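PDB 1UUF: aldehyde reductase YahK from Escherichia coli, which catalyses the NADPH-dependent reduction of a wide range of aldehydes to primary alcohols, carrying two zinc ions in each subunit. Local coordinates for residues G195-V200 with K256-I261; A219-F224 with G238-V243; L278-T283 with M304-I309; T182-L187 with I211-A216. One frame throughout, in Å; residues are numbered along the deposited sequence.

Contact 1 (G195-V200 with K256-I261); sequences GKKVGV and KSFDFI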
loop_
_atom_site.group_PDB
_atom_site.type_symbol
_atom_site.label_atom_id
_atom_site.label_comp_id
_atom_site.label_asym_id
_atom_site.label_seq_id
_atom_site.Cartn_x
_atom_site.Cartn_y
_atom_site.Cartn_z
ATOM N N GLY A 195 -10.975 11.192 15.841
ATOM C CA GLY A 195 -10.562 9.882 16.311
ATOM C C GLY A 195 -9.417 9.259 15.537
ATOM O O GLY A 195 -8.955 8.171 15.879
ATOM N N LYS A 196 -8.963 9.940 14.489
ATOM C CA LYS A 196 -7.862 9.443 13.672
ATOM C C LYS A 196 -6.620 10.287 13.896
ATOM O O LYS A 196 -6.708 11.509 14.004
ATOM C CB LYS A 196 -8.220 9.509 12.184
ATOM C CG LYS A 196 -9.476 8.750 11.793
ATOM C CD LYS A 196 -9.358 7.271 12.114
ATOM C CE LYS A 196 -10.530 6.494 11.536
ATOM N NZ LYS A 196 -10.510 6.522 10.050
ATOM N N LYS A 197 -5.465 9.632 13.965
ATOM C CA LYS A 197 -4.206 10.339 14.135
ATOM C C LYS A 197 -3.592 10.369 12.741
ATOM O O LYS A 197 -3.248 9.327 12.181
ATOM C CB LYS A 197 -3.291 9.601 15.111
ATOM C CG LYS A 197 -2.013 10.369 15.410
ATOM C CD LYS A 197 -1.165 9.692 16.471
ATOM C CE LYS A 197 0.089 10.513 16.742
ATOM N NZ LYS A 197 0.986 9.877 17.751
ATOM N N VAL A 198 -3.471 11.566 12.181
ATOM C CA VAL A 198 -2.955 11.729 10.831
ATOM C C VAL A 198 -1.665 12.525 10.773
ATOM O O VAL A 198 -1.531 13.568 11.416
ATOM C CB VAL A 198 -3.997 12.436 9.945
ATOM C CG1 VAL A 198 -3.449 12.629 8.535
ATOM C CG2 VAL A 198 -5.284 11.628 9.926
ATOM N N GLY A 199 -0.715 12.024 9.996
ATOM C CA GLY A 199 0.544 12.721 9.857
ATOM C C GLY A 199 0.640 13.372 8.496
ATOM O O GLY A 199 0.094 12.872 7.511
ATOM N N VAL A 200 1.306 14.516 8.446
ATOM C CA VAL A 200 1.508 15.218 7.189
ATOM C C VAL A 200 2.998 15.499 7.130
ATOM O O VAL A 200 3.539 16.191 7.995
ATOM C CB VAL A 200 0.727 16.542 7.130
ATOM C CG1 VAL A 200 1.081 17.293 5.846
ATOM C CG2 VAL A 200 -0.775 16.259 7.163
ATOM N N LYS A 256 4.226 3.199 15.874
ATOM C CA LYS A 256 2.959 2.493 15.679
ATOM C C LYS A 256 1.741 3.254 16.200
ATOM O O LYS A 256 0.920 2.686 16.919
ATOM C CB LYS A 256 3.022 1.128 16.376
ATOM C CG LYS A 256 4.207 0.265 15.970
ATOM C CD LYS A 256 4.310 -0.981 16.846
ATOM C CE LYS A 256 5.514 -1.836 16.469
ATOM N NZ LYS A 256 5.684 -3.017 17.371
ATOM N N SER A 257 1.593 4.523 15.825
ATOM C CA SER A 257 0.465 5.303 16.327
ATOM C C SER A 257 -0.397 5.993 15.280
ATOM O O SER A 257 -1.473 6.503 15.607
ATOM C CB SER A 257 0.968 6.370 17.301
ATOM O OG SER A 257 1.692 7.371 16.606
ATOM N N PHE A 258 0.059 6.020 14.030
ATOM C CA PHE A 258 -0.702 6.696 12.983
ATOM C C PHE A 258 -1.665 5.833 12.192
ATOM O O PHE A 258 -1.341 4.722 11.789
ATOM C CB PHE A 258 0.237 7.383 11.989
ATOM C CG PHE A 258 0.883 8.622 12.523
ATOM C CD1 PHE A 258 2.090 8.552 13.206
ATOM C CD2 PHE A 258 0.276 9.862 12.354
ATOM C CE1 PHE A 258 2.689 9.701 13.713
ATOM C CE2 PHE A 258 0.862 11.016 12.856
ATOM C CZ PHE A 258 2.075 10.936 13.538
ATOM N N ASP A 259 -2.855 6.371 11.960
ATOM C CA ASP A 259 -3.862 5.677 11.179
ATOM C C ASP A 259 -3.515 5.900 9.719
ATOM O O ASP A 259 -3.646 5.005 8.884
ATOM C CB ASP A 259 -5.246 6.264 11.453
ATOM C CG ASP A 259 -5.754 5.936 12.840
ATOM O OD1 ASP A 259 -6.169 4.778 13.062
ATOM O OD2 ASP A 259 -5.730 6.833 13.707
ATOM N N PHE A 260 -3.050 7.110 9.430
ATOM C CA PHE A 260 -2.722 7.489 8.067
ATOM C C PHE A 260 -1.638 8.564 8.042
ATOM O O PHE A 260 -1.611 9.450 8.891
ATOM C CB PHE A 260 -3.995 8.013 7.395
ATOM C CG PHE A 260 -3.787 8.539 6.006
ATOM C CD1 PHE A 260 -3.344 7.702 4.988
ATOM C CD2 PHE A 260 -4.051 9.874 5.711
ATOM C CE1 PHE A 260 -3.166 8.187 3.693
ATOM C CE2 PHE A 260 -3.877 10.369 4.422
ATOM C CZ PHE A 260 -3.432 9.522 3.411
ATOM N N ILE A 261 -0.736 8.468 7.076
ATOM C CA ILE A 261 0.314 9.461 6.929
ATOM C C ILE A 261 0.328 9.938 5.487
ATOM O O ILE A 261 0.459 9.141 4.562
ATOM C CB ILE A 261 1.708 8.900 7.277
ATOM C CG1 ILE A 261 1.789 8.610 8.778
ATOM C CG2 ILE A 261 2.785 9.922 6.907
ATOM C CD1 ILE A 261 3.112 8.028 9.221
HETATM O O HOH W 1 -6.377 6.604 16.300
#
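Gly195 O and Asp259 OD2 share a bridging water, and Lys196 CD rests against the Asp259 carboxylate, the two side chains crossing at about a right angle. Lys196 NZ bonds to Gln191 O. At Lys197 the backbone N gives a nearly straight bond (171°) to the anti lone pair of Asp259 OD2 at 2.8 Å, and Lys197 O receives Asp259 N at 3.0 Å. With CG anti to the backbone N (chi1 -175°) and the chain extended beyond it, the Lys197 side chain runs over one face of Phe258, its CE 4.0 Å from the ring centroid, a CH-pi contact. NZ adds a cation-pi approach, reaches Ser257 OG at 2.8 Å and also bonds to His254 ND1; the hydroxyl bonds to His254 O. A leucine in place of this lysine would probably leave Ser257 OG without its ammonium partner and the Phe258 face without its cation. Val198 CG1 lies alongside Phe260, 4.0 Å from CD2. Gly199 N bonds to Phe260 O at 2.9 Å, in parallel register. Two Rossmann strands thus pair by backbone bonds further in, while at their start the Asp259 carboxylate, its OD1 salt-bridged to Lys279, replaces a backbone acceptor.

Contact 2 (A219-F224 with G238-V243); sequences AHVVAF and GADEVV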
loop_
_atom_site.group_PDB
_atom_site.type_symbol
_atom_site.label_atom_id
_atom_site.label_comp_id
_atom_site.label_asym_id
_atom_site.label_seq_id
_atom_site.Cartn_x
_atom_site.Cartn_y
_atom_site.Cartn_z
ATOM N N ALA A 219 -9.174 15.607 12.378
ATOM C CA ALA A 219 -8.191 14.618 12.798
ATOM C C ALA A 219 -7.171 15.243 13.743
ATOM O O ALA A 219 -7.068 16.467 13.837
ATOM C CB ALA A 219 -7.474 14.040 11.577
ATOM N N HIS A 220 -6.450 14.398 14.473
ATOM C CA HIS A 220 -5.391 14.876 15.347
ATOM C C HIS A 220 -4.228 14.887 14.365
ATOM O O HIS A 220 -3.818 13.837 13.869
ATOM C CB HIS A 220 -5.124 13.892 16.480
ATOM C CG HIS A 220 -4.014 14.314 17.387
ATOM N ND1 HIS A 220 -2.685 14.126 17.075
ATOM C CD2 HIS A 220 -4.033 14.944 18.587
ATOM C CE1 HIS A 220 -1.933 14.620 18.043
ATOM N NE2 HIS A 220 -2.727 15.122 18.972
ATOM N N VAL A 221 -3.709 16.075 14.076
ATOM C CA VAL A 221 -2.651 16.218 13.084
ATOM C C VAL A 221 -1.231 16.413 13.598
ATOM O O VAL A 221 -0.976 17.275 14.432
ATOM C CB VAL A 221 -2.979 17.399 12.147
ATOM C CG1 VAL A 221 -1.929 17.515 11.048
ATOM C CG2 VAL A 221 -4.364 17.211 11.553
ATOM N N VAL A 222 -0.315 15.599 13.081
ATOM C CA VAL A 222 1.093 15.701 13.438
ATOM C C VAL A 222 1.846 16.064 12.163
ATOM O O VAL A 222 1.787 15.333 11.173
ATOM C CB VAL A 222 1.656 14.370 13.973
ATOM C CG1 VAL A 222 3.130 14.544 14.329
ATOM C CG2 VAL A 222 0.868 13.926 15.197
ATOM N N ALA A 223 2.526 17.206 12.179
ATOM C CA ALA A 223 3.290 17.639 11.020
ATOM C C ALA A 223 4.741 17.239 11.202
ATOM O O ALA A 223 5.274 17.321 12.306
ATOM C CB ALA A 223 3.188 19.151 10.851
ATOM N N PHE A 224 5.374 16.807 10.114
ATOM C CA PHE A 224 6.772 16.402 10.146
ATOM C C PHE A 224 7.617 17.327 9.278
ATOM O O PHE A 224 7.283 17.589 8.121
ATOM C CB PHE A 224 6.937 14.966 9.633
ATOM C CG PHE A 224 6.280 13.931 10.494
ATOM C CD1 PHE A 224 4.916 13.679 10.393
ATOM C CD2 PHE A 224 7.029 13.204 11.411
ATOM C CE1 PHE A 224 4.307 12.713 11.196
ATOM C CE2 PHE A 224 6.430 12.235 12.220
ATOM C CZ PHE A 224 5.067 11.991 12.110
ATOM N N GLY A 238 -1.992 24.731 11.905
ATOM C CA GLY A 238 -3.038 23.914 12.492
ATOM C C GLY A 238 -2.603 22.554 12.994
ATOM O O GLY A 238 -3.438 21.747 13.405
ATOM N N ALA A 239 -1.304 22.285 12.963
ATOM C CA ALA A 239 -0.814 21.000 13.439
ATOM C C ALA A 239 -0.932 20.966 14.958
ATOM O O ALA A 239 -0.586 21.937 15.631
ATOM C CB ALA A 239 0.637 20.800 13.020
ATOM N N ASP A 240 -1.433 19.856 15.492
ATOM C CA ASP A 240 -1.576 19.711 16.936
ATOM C C ASP A 240 -0.222 19.392 17.547
ATOM O O ASP A 240 0.053 19.740 18.697
ATOM C CB ASP A 240 -2.566 18.595 17.263
ATOM C CG ASP A 240 -3.961 18.900 16.770
ATOM O OD1 ASP A 240 -4.537 19.913 17.219
ATOM O OD2 ASP A 240 -4.478 18.135 15.931
ATOM N N GLU A 241 0.615 18.716 16.766
ATOM C CA GLU A 241 1.959 18.345 17.197
ATOM C C GLU A 241 2.896 18.476 16.007
ATOM O O GLU A 241 2.467 18.375 14.858
ATOM C CB GLU A 241 2.003 16.896 17.688
ATOM C CG GLU A 241 1.244 16.612 18.973
ATOM C CD GLU A 241 1.384 15.160 19.405
ATOM O OE1 GLU A 241 0.698 14.286 18.832
ATOM O OE2 GLU A 241 2.196 14.891 20.312
ATOM N N VAL A 242 4.174 18.700 16.289
ATOM C CA VAL A 242 5.171 18.815 15.239
ATOM C C VAL A 242 6.370 17.956 15.600
ATOM O O VAL A 242 6.791 17.901 16.761
ATOM C CB VAL A 242 5.633 20.276 15.040
ATOM C CG1 VAL A 242 6.684 20.340 13.948
ATOM C CG2 VAL A 242 4.446 21.147 14.664
ATOM N N VAL A 243 6.904 17.267 14.602
ATOM C CA VAL A 243 8.058 16.407 14.804
ATOM C C VAL A 243 9.154 16.711 13.793
ATOM O O VAL A 243 8.885 16.884 12.605
ATOM C CB VAL A 243 7.665 14.918 14.665
ATOM C CG1 VAL A 243 8.911 14.036 14.705
ATOM C CG2 VAL A 243 6.711 14.527 15.782
HETATM O O HOH W 2 -5.827 19.189 14.104
#
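Val221 O accepts two backbone donors, Asp240 N at 2.8 Å and Glu241 N at 3.2 Å, the first bond much more bent (135°) than the second. In parallel register, Ala223 N then bonds to Glu241 O at 2.9 Å, and Val243 N to Ala223 O at 2.8 Å. One side-chain bond extends the series: Val221 N points at the anti lone pair of Asp240 OD2, 2.9 Å away, a placement that follows from the Asp240 CG lying anti to its carbonyl carbon (chi1 -64°). These bonds close the beta-alpha-beta unit of strand 220-225, helix 231-237 and strand 241-244, in the Rossmann-type coenzyme domain of this dehydrogenase family; strand 241-244 is the outermost on this side of the sheet within the chain. Apolar contacts occupy both faces. On one, Ala223 CB meets Ala239 CB at 3.7 Å, and Ala223 also touches Ala234 of the connecting helix. On the other, Phe224 lies side by side with Val243, CD2 to CB 3.7 Å, and Val222 CG1 meets Val243 CG2. A CH-pi contact forms at His220: Asp240 CB lies over one face of the ring, 4.1 Å from its centroid. Replacing His220 with a serine would probably leave the methylene of Asp240 without this flat surface to rest on.

Contact 3 (L278-T283 with M304-I309); sequences LKRDGT and MKRRAI
Asp281 OD2 is gripped by two arginines: Arg306 NH2 approaches its syn lone pair at 3.0 Å in an almost straight bond (173°), and Arg280 NH1 meets it on the anti side at 2.8 Å. Arg306 NE completes a side-on grip by bonding to Asp281 OD1 at 2.8 Å. The carboxylate and the Arg306 guanidinium are nearly coplanar, 16° apart, so the fork fixes the rotation of both groups. One carboxylate between two guanidinium groups is likely to ease their mutual repulsion, and Arg280 NH2 also pairs with Glu118 and Asp121 of the second subunit. A second grip sits at Leu278 O, which takes both NE and NH2 of Arg307, each at 2.9 Å; NH2 lies in the carbonyl plane, NE well above it. The type II turn from Lys279 to Gly282 presents Asp281 N to Lys305 O at 2.9 Å. Gly282 O then accepts Ala308 N at 3.1 Å, opening the parallel pairing of Thr283 with Ala308. The contact joins strand 282-286 to strand 308-311, the border strand of the sheet within this chain; helices 271-275 and 299-303 pack on Arg307, and Ala308 and Ile309 pair antiparallel with a strand of the second subunit, carrying the sheet across the interface.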
loop_
_atom_site.group_PDB
_atom_site.type_symbol
_atom_site.label_atom_id
_atom_site.label_comp_id
_atom_site.label_asym_id
_atom_site.label_seq_id
_atom_site.Cartn_x
_atom_site.Cartn_y
_atom_site.Cartn_z
ATOM N N LEU A 278 3.277 3.837 11.555
ATOM C CA LEU A 278 1.912 3.438 11.214
ATOM C C LEU A 278 1.357 2.327 12.095
ATOM O O LEU A 278 2.072 1.398 12.454
ATOM C CB LEU A 278 1.854 2.953 9.766
ATOM C CG LEU A 278 2.157 3.943 8.646
ATOM C CD1 LEU A 278 2.255 3.181 7.326
ATOM C CD2 LEU A 278 1.064 5.000 8.586
ATOM N N LYS A 279 0.073 2.423 12.426
ATOM C CA LYS A 279 -0.587 1.392 13.223
ATOM C C LYS A 279 -0.801 0.206 12.295
ATOM O O LYS A 279 -0.562 0.299 11.091
ATOM C CB LYS A 279 -1.958 1.869 13.699
ATOM C CG LYS A 279 -1.930 3.026 14.677
ATOM C CD LYS A 279 -3.315 3.636 14.832
ATOM C CE LYS A 279 -4.336 2.614 15.320
ATOM N NZ LYS A 279 -5.677 3.242 15.489
ATOM N N ARG A 280 -1.251 -0.908 12.861
ATOM C CA ARG A 280 -1.542 -2.093 12.070
ATOM C C ARG A 280 -2.622 -1.678 11.075
ATOM O O ARG A 280 -3.558 -0.958 11.433
ATOM C CB ARG A 280 -2.048 -3.216 12.983
ATOM C CG ARG A 280 -2.493 -4.483 12.256
ATOM C CD ARG A 280 -3.990 -4.478 11.996
ATOM N NE ARG A 280 -4.754 -4.490 13.241
ATOM C CZ ARG A 280 -6.081 -4.444 13.306
ATOM N NH1 ARG A 280 -6.802 -4.385 12.194
ATOM N NH2 ARG A 280 -6.685 -4.449 14.486
ATOM N N ASP A 281 -2.475 -2.130 9.830
ATOM C CA ASP A 281 -3.401 -1.814 8.746
ATOM C C ASP A 281 -3.354 -0.341 8.344
ATOM O O ASP A 281 -4.232 0.141 7.628
ATOM C CB ASP A 281 -4.839 -2.200 9.114
ATOM C CG ASP A 281 -5.150 -3.657 8.797
ATOM O OD1 ASP A 281 -4.627 -4.168 7.782
ATOM O OD2 ASP A 281 -5.929 -4.285 9.547
ATOM N N GLY A 282 -2.321 0.361 8.801
ATOM C CA GLY A 282 -2.167 1.768 8.469
ATOM C C GLY A 282 -1.541 1.957 7.100
ATOM O O GLY A 282 -0.898 1.053 6.573
ATOM N N THR A 283 -1.709 3.143 6.525
ATOM C CA THR A 283 -1.162 3.420 5.206
ATOM C C THR A 283 -0.474 4.771 5.138
ATOM O O THR A 283 -0.903 5.718 5.791
ATOM C CB THR A 283 -2.283 3.440 4.144
ATOM O OG1 THR A 283 -2.889 2.147 4.053
ATOM C CG2 THR A 283 -1.729 3.847 2.776
ATOM N N MET A 304 5.130 -7.064 9.038
ATOM C CA MET A 304 4.881 -7.184 10.470
ATOM C C MET A 304 3.577 -6.588 10.990
ATOM O O MET A 304 3.085 -7.020 12.030
ATOM C CB MET A 304 6.050 -6.579 11.252
ATOM C CG MET A 304 7.340 -7.377 11.162
ATOM S SD MET A 304 7.168 -9.040 11.850
ATOM C CE MET A 304 7.217 -8.683 13.614
ATOM N N LYS A 305 3.012 -5.611 10.285
ATOM C CA LYS A 305 1.775 -4.985 10.745
ATOM C C LYS A 305 0.749 -4.770 9.644
ATOM O O LYS A 305 -0.187 -3.991 9.815
ATOM C CB LYS A 305 2.085 -3.636 11.404
ATOM C CG LYS A 305 2.860 -3.739 12.712
ATOM C CD LYS A 305 2.008 -4.355 13.808
ATOM C CE LYS A 305 2.738 -4.329 15.142
ATOM N NZ LYS A 305 1.937 -4.990 16.208
ATOM N N ARG A 306 0.921 -5.469 8.528
ATOM C CA ARG A 306 0.021 -5.344 7.386
ATOM C C ARG A 306 -0.187 -3.876 7.031
ATOM O O ARG A 306 -1.317 -3.388 6.927
ATOM C CB ARG A 306 -1.329 -6.010 7.675
ATOM C CG ARG A 306 -2.132 -6.265 6.402
ATOM C CD ARG A 306 -3.195 -7.335 6.614
ATOM N NE ARG A 306 -4.210 -6.909 7.574
ATOM C CZ ARG A 306 -5.156 -7.702 8.063
ATOM N NH1 ARG A 306 -5.219 -8.975 7.689
ATOM N NH2 ARG A 306 -6.041 -7.220 8.928
ATOM N N ARG A 307 0.926 -3.176 6.855
ATOM C CA ARG A 307 0.899 -1.763 6.500
ATOM C C ARG A 307 1.033 -1.655 4.995
ATOM O O ARG A 307 1.371 -2.628 4.324
ATOM C CB ARG A 307 2.067 -1.036 7.146
ATOM C CG ARG A 307 2.004 -0.943 8.652
ATOM C CD ARG A 307 3.411 -0.792 9.188
ATOM N NE ARG A 307 3.456 -0.409 10.592
ATOM C CZ ARG A 307 4.475 -0.687 11.397
ATOM N NH1 ARG A 307 5.520 -1.359 10.932
ATOM N NH2 ARG A 307 4.458 -0.279 12.657
ATOM N N ALA A 308 0.773 -0.466 4.466
ATOM C CA ALA A 308 0.877 -0.262 3.034
ATOM C C ALA A 308 1.405 1.120 2.687
ATOM O O ALA A 308 1.282 2.069 3.470
ATOM C CB ALA A 308 -0.492 -0.459 2.387
ATOM N N ILE A 309 2.013 1.210 1.510
ATOM C CA ILE A 309 2.498 2.475 0.984
ATOM C C ILE A 309 1.696 2.627 -0.299
ATOM O O ILE A 309 1.642 1.711 -1.115
ATOM C CB ILE A 309 4.002 2.431 0.651
ATOM C CG1 ILE A 309 4.805 2.102 1.911
ATOM C CG2 ILE A 309 4.442 3.772 0.067
ATOM C CD1 ILE A 309 4.561 3.044 3.067
HETATM O O HOH W 3 -2.483 -1.377 5.253
#

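Contact 4 (T182-L187 with I211-A216); sequences TTYSPL and IKLAHA
Leu213 and Leu187 carry most of this helix-to-helix contact, Leu213 contributing the larger share. The Leu213 side chain points at helix 176-189 and divides its contacts between two atoms. CD1 does the deeper reaching: it comes to 3.4 Å from Thr183 OG1 and 3.8 Å from Tyr184 CB, and lies at the edge of the Tyr184 ring, near the ring plane. CG anti to the carbonyl carbon (chi1 -62°) carries CD1 toward Thr183 and Tyr184. Leu187 answers from the other helix and crosses Leu213 at about a right angle, with Leu187 CD1 set against Leu213 CB at 3.8 Å. Its CD1 also comes to 3.7 Å from the backbone N of Ala214, while CD2 stands 4.2 Å from Ala214 CB; the small alanine lets the leucine approach the helix backbone. Tyr184 touches through its CB; CG lies anti to the backbone N (chi1 -177°), and the OH bonds to Glu322 OE1 and Arg188 NE. No hydrogen bond crosses the contact: the Thr183 hydroxyl, although beside a methyl, is bonded to Gly180 O within its own helix. The short segments cross at -36° with axes 9.5 Å apart, a separation bridged by the leucine side chains. Helix 205-216 follows strand 197-201 in the Rossmann-type coenzyme domain, while helix 176-189 carries Cys178, a ligand of the catalytic zinc, which lies about 11 Å from the Thr183 side chain; the contact packs these two helices together. Around the pair, helix 317-330 packs on Tyr184 and Leu213, strand 258-263 meets Thr183 and Leu187, and strand 220-225 backs Ala214.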
loop_
_atom_site.group_PDB
_atom_site.type_symbol
_atom_site.label_atom_id
_atom_site.label_comp_id
_atom_site.label_asym_id
_atom_site.label_seq_id
_atom_site.Cartn_x
_atom_site.Cartn_y
_atom_site.Cartn_z
ATOM N N THR A 182 -5.171 17.642 -4.234
ATOM C CA THR A 182 -4.147 16.601 -4.152
ATOM C C THR A 182 -4.019 16.056 -2.732
ATOM O O THR A 182 -3.710 14.878 -2.537
ATOM C CB THR A 182 -2.785 17.134 -4.640
ATOM O OG1 THR A 182 -2.874 17.389 -6.045
ATOM C CG2 THR A 182 -1.671 16.124 -4.385
ATOM N N THR A 183 -4.261 16.906 -1.738
ATOM C CA THR A 183 -4.178 16.458 -0.352
ATOM C C THR A 183 -5.559 16.096 0.191
ATOM O O THR A 183 -5.700 15.167 0.989
ATOM C CB THR A 183 -3.507 17.528 0.561
ATOM O OG1 THR A 183 -4.213 18.772 0.468
ATOM C CG2 THR A 183 -2.066 17.752 0.132
ATOM N N TYR A 184 -6.583 16.817 -0.255
ATOM C CA TYR A 184 -7.946 16.558 0.192
ATOM C C TYR A 184 -8.394 15.155 -0.201
ATOM O O TYR A 184 -8.965 14.424 0.608
ATOM C CB TYR A 184 -8.911 17.568 -0.433
ATOM C CG TYR A 184 -10.348 17.426 0.019
ATOM C CD1 TYR A 184 -10.802 18.070 1.169
ATOM C CD2 TYR A 184 -11.259 16.663 -0.715
ATOM C CE1 TYR A 184 -12.133 17.963 1.579
ATOM C CE2 TYR A 184 -12.587 16.545 -0.313
ATOM C CZ TYR A 184 -13.016 17.199 0.831
ATOM O OH TYR A 184 -14.328 17.084 1.230
ATOM N N SER A 185 -8.138 14.779 -1.450
ATOM C CA SER A 185 -8.562 13.467 -1.937
ATOM C C SER A 185 -8.077 12.276 -1.104
ATOM O O SER A 185 -8.881 11.431 -0.691
ATOM C CB SER A 185 -8.134 13.279 -3.393
ATOM O OG SER A 185 -8.713 12.096 -3.920
ATOM N N PRO A 186 -6.760 12.179 -0.853
ATOM C CA PRO A 186 -6.284 11.046 -0.054
ATOM C C PRO A 186 -6.737 11.124 1.403
ATOM O O PRO A 186 -6.957 10.101 2.037
ATOM C CB PRO A 186 -4.764 11.118 -0.211
ATOM C CG PRO A 186 -4.507 12.585 -0.430
ATOM C CD PRO A 186 -5.632 12.976 -1.367
ATOM N N LEU A 187 -6.879 12.336 1.934
ATOM C CA LEU A 187 -7.335 12.478 3.312
ATOM C C LEU A 187 -8.735 11.891 3.417
ATOM O O LEU A 187 -9.061 11.213 4.393
ATOM C CB LEU A 187 -7.341 13.950 3.734
ATOM C CG LEU A 187 -5.961 14.554 3.990
ATOM C CD1 LEU A 187 -6.095 16.062 4.184
ATOM C CD2 LEU A 187 -5.331 13.892 5.220
ATOM N N ILE A 211 -2.093 20.061 6.106
ATOM C CA ILE A 211 -2.288 20.368 7.517
ATOM C C ILE A 211 -3.617 21.096 7.716
ATOM O O ILE A 211 -4.420 20.720 8.569
ATOM C CB ILE A 211 -1.127 21.232 8.048
ATOM C CG1 ILE A 211 0.176 20.431 7.960
ATOM C CG2 ILE A 211 -1.397 21.656 9.489
ATOM C CD1 ILE A 211 1.420 21.226 8.309
ATOM N N LYS A 212 -3.847 22.139 6.923
ATOM C CA LYS A 212 -5.089 22.901 7.012
ATOM C C LYS A 212 -6.311 22.001 6.865
ATOM O O LYS A 212 -7.264 22.079 7.649
ATOM C CB LYS A 212 -5.150 23.959 5.907
ATOM C CG LYS A 212 -4.301 25.196 6.117
ATOM C CD LYS A 212 -4.314 26.030 4.836
ATOM C CE LYS A 212 -3.637 27.381 5.000
ATOM N NZ LYS A 212 -4.561 28.397 5.579
ATOM N N LEU A 213 -6.289 21.148 5.848
ATOM C CA LEU A 213 -7.421 20.273 5.580
ATOM C C LEU A 213 -7.598 19.148 6.591
ATOM O O LEU A 213 -8.719 18.865 7.008
ATOM C CB LEU A 213 -7.309 19.701 4.164
ATOM C CG LEU A 213 -7.354 20.761 3.056
ATOM C CD1 LEU A 213 -7.079 20.100 1.711
ATOM C CD2 LEU A 213 -8.711 21.447 3.039
ATOM N N ALA A 214 -6.504 18.505 6.984
ATOM C CA ALA A 214 -6.594 17.419 7.958
ATOM C C ALA A 214 -7.144 17.981 9.264
ATOM O O ALA A 214 -7.931 17.329 9.953
ATOM C CB ALA A 214 -5.221 16.797 8.189
ATOM N N HIS A 215 -6.722 19.195 9.601
ATOM C CA HIS A 215 -7.184 19.844 10.821
ATOM C C HIS A 215 -8.676 20.144 10.723
ATOM O O HIS A 215 -9.436 19.889 11.660
ATOM C CB HIS A 215 -6.414 21.149 11.054
ATOM C CG HIS A 215 -6.948 21.968 12.188
ATOM N ND1 HIS A 215 -6.935 21.528 13.494
ATOM C CD2 HIS A 215 -7.537 23.187 12.207
ATOM C CE1 HIS A 215 -7.493 22.442 14.269
ATOM N NE2 HIS A 215 -7.867 23.458 13.513
ATOM N N ALA A 216 -9.092 20.681 9.578
ATOM C CA ALA A 216 -10.492 21.027 9.361
ATOM C C ALA A 216 -11.390 19.795 9.369
ATOM O O ALA A 216 -12.565 19.878 9.730
ATOM C CB ALA A 216 -10.642 21.780 8.051
#

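From the N terminus, helix 176-189 supplies the first half of contact 4 before strand 197-201 opens contact 1. Helix 205-216 then closes contact 4 while contact 1 is still open, so these two cross along the chain. Contact 2 opens and closes next, with strands 220-225 and 241-244, nested inside the loop that strand 258-263 closes as contact 1. Contact 3 follows in series, joining strands 282-286 and 308-311. Contacts 1, 2 and 3 thus pair strands of one parallel sheet, with Phe258 packing on Phe224 between contacts 1 and 2, and Asp259 salt-bridged to Lys279 between contacts 1 and 3. Contact 4 lays two helices against this sheet, Leu187 touching Val198 and Phe260.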